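Local coordinates for protein GCN5-related N-acetyltransferase (Sphaerobacter thermophilus, PDB 3TT2) that probably works as an acyltransferase of the GCN5-related N-acetyltransferase family, moving an acyl group, in this family usually acetyl from acetyl-CoA, to an acceptor, at residues 222-227 with 269-274. Residues are numbered along the deposited sequence; the frame is centred on the assembly and turned at random.
Sequences LWLLAV and QEVFGV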
loop_
_atom_site.group_PDB
_atom_site.type_symbol
_atom_site.label_atom_id
_atom_site.label_comp_id
_atom_site.label_asym_id
_atom_site.label_seq_id
_atom_site.Cartn_x
_atom_site.Cartn_y
_atom_site.Cartn_z
ATOM N N LEU A 222 10.423 14.966 -8.000
ATOM C CA LEU A 222 10.414 13.539 -7.663
ATOM C C LEU A 222 9.700 12.627 -8.699
ATOM O O LEU A 222 9.565 11.409 -8.487
ATOM C CB LEU A 222 9.753 13.355 -6.291
ATOM C CG LEU A 222 10.261 14.091 -5.036
ATOM C CD1 LEU A 222 9.348 13.803 -3.855
ATOM C CD2 LEU A 222 11.682 13.693 -4.709
ATOM N N TRP A 223 9.217 13.202 -9.798
ATOM C CA TRP A 223 8.701 12.376 -10.874
ATOM C C TRP A 223 9.708 12.273 -12.008
ATOM O O TRP A 223 9.879 13.201 -12.799
ATOM C CB TRP A 223 7.407 12.959 -11.414
ATOM C CG TRP A 223 6.251 12.584 -10.614
ATOM C CD1 TRP A 223 6.240 12.264 -9.291
ATOM C CD2 TRP A 223 4.911 12.442 -11.078
ATOM N NE1 TRP A 223 4.962 11.945 -8.897
ATOM C CE2 TRP A 223 4.128 12.042 -9.978
ATOM C CE3 TRP A 223 4.290 12.620 -12.319
ATOM C CZ2 TRP A 223 2.756 11.821 -10.079
ATOM C CZ3 TRP A 223 2.926 12.398 -12.421
ATOM C CH2 TRP A 223 2.176 12.002 -11.307
ATOM N N LEU A 224 10.321 11.106 -12.131
ATOM C CA LEU A 224 11.341 10.903 -13.144
ATOM C C LEU A 224 10.846 10.007 -14.249
ATOM O O LEU A 224 10.109 9.047 -14.020
ATOM C CB LEU A 224 12.605 10.306 -12.547
ATOM C CG LEU A 224 13.257 11.134 -11.455
ATOM C CD1 LEU A 224 14.538 10.446 -11.125
ATOM C CD2 LEU A 224 13.537 12.515 -11.937
ATOM N N LEU A 225 11.264 10.345 -15.458
ATOM C CA LEU A 225 10.910 9.608 -16.641
ATOM C C LEU A 225 12.211 9.168 -17.304
ATOM O O LEU A 225 13.114 9.977 -17.493
ATOM C CB LEU A 225 10.141 10.519 -17.589
ATOM C CG LEU A 225 9.020 11.391 -17.021
ATOM C CD1 LEU A 225 8.311 12.143 -18.144
ATOM C CD2 LEU A 225 8.030 10.574 -16.230
ATOM N N ALA A 226 12.332 7.886 -17.629
ATOM C CA ALA A 226 13.393 7.466 -18.522
ATOM C C ALA A 226 12.923 7.748 -19.946
ATOM O O ALA A 226 11.837 7.335 -20.364
ATOM C CB ALA A 226 13.736 6.021 -18.326
ATOM N N VAL A 227 13.738 8.497 -20.676
ATOM C CA VAL A 227 13.353 8.970 -21.988
ATOM C C VAL A 227 14.408 8.620 -23.018
ATOM O O VAL A 227 15.588 8.938 -22.846
ATOM C CB VAL A 227 13.106 10.479 -21.968
ATOM C CG1 VAL A 227 12.908 11.012 -23.355
ATOM C CG2 VAL A 227 11.891 10.773 -21.127
ATOM N N GLN A 269 18.079 4.791 -8.647
ATOM C CA GLN A 269 19.288 5.484 -8.203
ATOM C C GLN A 269 19.183 7.003 -8.388
ATOM O O GLN A 269 19.563 7.771 -7.499
ATOM C CB GLN A 269 20.528 4.925 -8.902
ATOM C CG GLN A 269 20.949 3.564 -8.383
ATOM C CD GLN A 269 22.112 2.932 -9.173
ATOM O OE1 GLN A 269 22.297 3.189 -10.377
ATOM N NE2 GLN A 269 22.901 2.093 -8.485
ATOM N N GLU A 270 18.646 7.431 -9.528
ATOM C CA GLU A 270 18.402 8.851 -9.766
ATOM C C GLU A 270 17.389 9.488 -8.786
ATOM O O GLU A 270 17.635 10.591 -8.275
ATOM C CB GLU A 270 17.986 9.090 -11.215
ATOM C CG GLU A 270 17.856 10.552 -11.605
ATOM C CD GLU A 270 19.106 11.136 -12.250
ATOM O OE1 GLU A 270 19.426 12.305 -11.945
ATOM O OE2 GLU A 270 19.761 10.448 -13.065
ATOM N N VAL A 271 16.274 8.797 -8.525
ATOM C CA VAL A 271 15.254 9.284 -7.584
ATOM C C VAL A 271 15.847 9.417 -6.190
ATOM O O VAL A 271 15.589 10.386 -5.492
ATOM C CB VAL A 271 14.013 8.371 -7.514
ATOM C CG1 VAL A 271 12.944 9.021 -6.718
ATOM C CG2 VAL A 271 13.469 8.176 -8.859
ATOM N N PHE A 272 16.661 8.445 -5.803
ATOM C CA PHE A 272 17.340 8.490 -4.521
ATOM C C PHE A 272 18.275 9.694 -4.418
ATOM O O PHE A 272 18.421 10.301 -3.364
ATOM C CB PHE A 272 18.084 7.181 -4.262
ATOM C CG PHE A 272 17.172 6.003 -4.066
ATOM C CD1 PHE A 272 15.825 6.193 -3.867
ATOM C CD2 PHE A 272 17.664 4.705 -4.083
ATOM C CE1 PHE A 272 14.985 5.111 -3.681
ATOM C CE2 PHE A 272 16.828 3.617 -3.895
ATOM C CZ PHE A 272 15.491 3.817 -3.699
ATOM N N GLY A 273 18.902 10.051 -5.520
ATOM C CA GLY A 273 19.779 11.194 -5.493
ATOM C C GLY A 273 18.991 12.454 -5.224
ATOM O O GLY A 273 19.430 13.298 -4.466
ATOM N N VAL A 274 17.820 12.574 -5.839
ATOM C CA VAL A 274 16.970 13.742 -5.640
ATOM C C VAL A 274 16.518 13.864 -4.182
ATOM O O VAL A 274 16.534 14.957 -3.604
ATOM C CB VAL A 274 15.733 13.689 -6.529
ATOM C CG1 VAL A 274 14.752 14.751 -6.112
ATOM C CG2 VAL A 274 16.115 13.847 -7.992
#
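Leu222 and Leu224 pack against one side of the helical segment 269-274, and the two backbones come nearest where Leu222 CA lies 6.4 Å from Val271 CA. No hydrogen bond links the segments; the contact is made by apolar side-chain atoms. Leu224 is the main contributor. Its CB points at the helix, and CG stands anti to the carbonyl carbon (chi1 -59°). The chain is extended beyond that, and the CD1 branch carries most of the contact. This methyl sits 3.4 Å from Val271 CG2 and also 3.4 Å from Glu270 CG. The two partners meet it differently. Leu224 and Val271 run past each other in opposite directions, whereas the Glu270 chain crosses Leu224 at about a right angle. Glu270 touches Leu224 with CB and CG alone. Its chain bends at chi2 (95°), and the carboxylate turns off to one side, where OE2 accepts a hydrogen bond from Trp169 NE1. Leu222 lies just before the strand and meets the next turn of the helix. Its backbone does not aim CB at the helix, but CD2 reaches across to Val274 CG1 at 3.5 Å. Here the two side chains meet at a slant. The contact is apolar and largely buried. Within the C-terminal GNAT domain, it joins strand 223-228 to helix 263-278. That helix links strand 246-254 to strand 282-290. An Arg-Gly-Arg-Gly-Ile-Ala sequence runs into its start, matching the family's Arg/Gln-x-x-Gly-x-Gly/Ala motif and consistent with binding of the acetyl-CoA pyrophosphate there. Leu224 also touches Leu267 of the helix and Thr177 of strand 173-177, while Val271 rests on Cys238 of strand 233-243. Strand 223-228 lies between 173-177 and 233-243, and the helix packs across the face that carries Leu224.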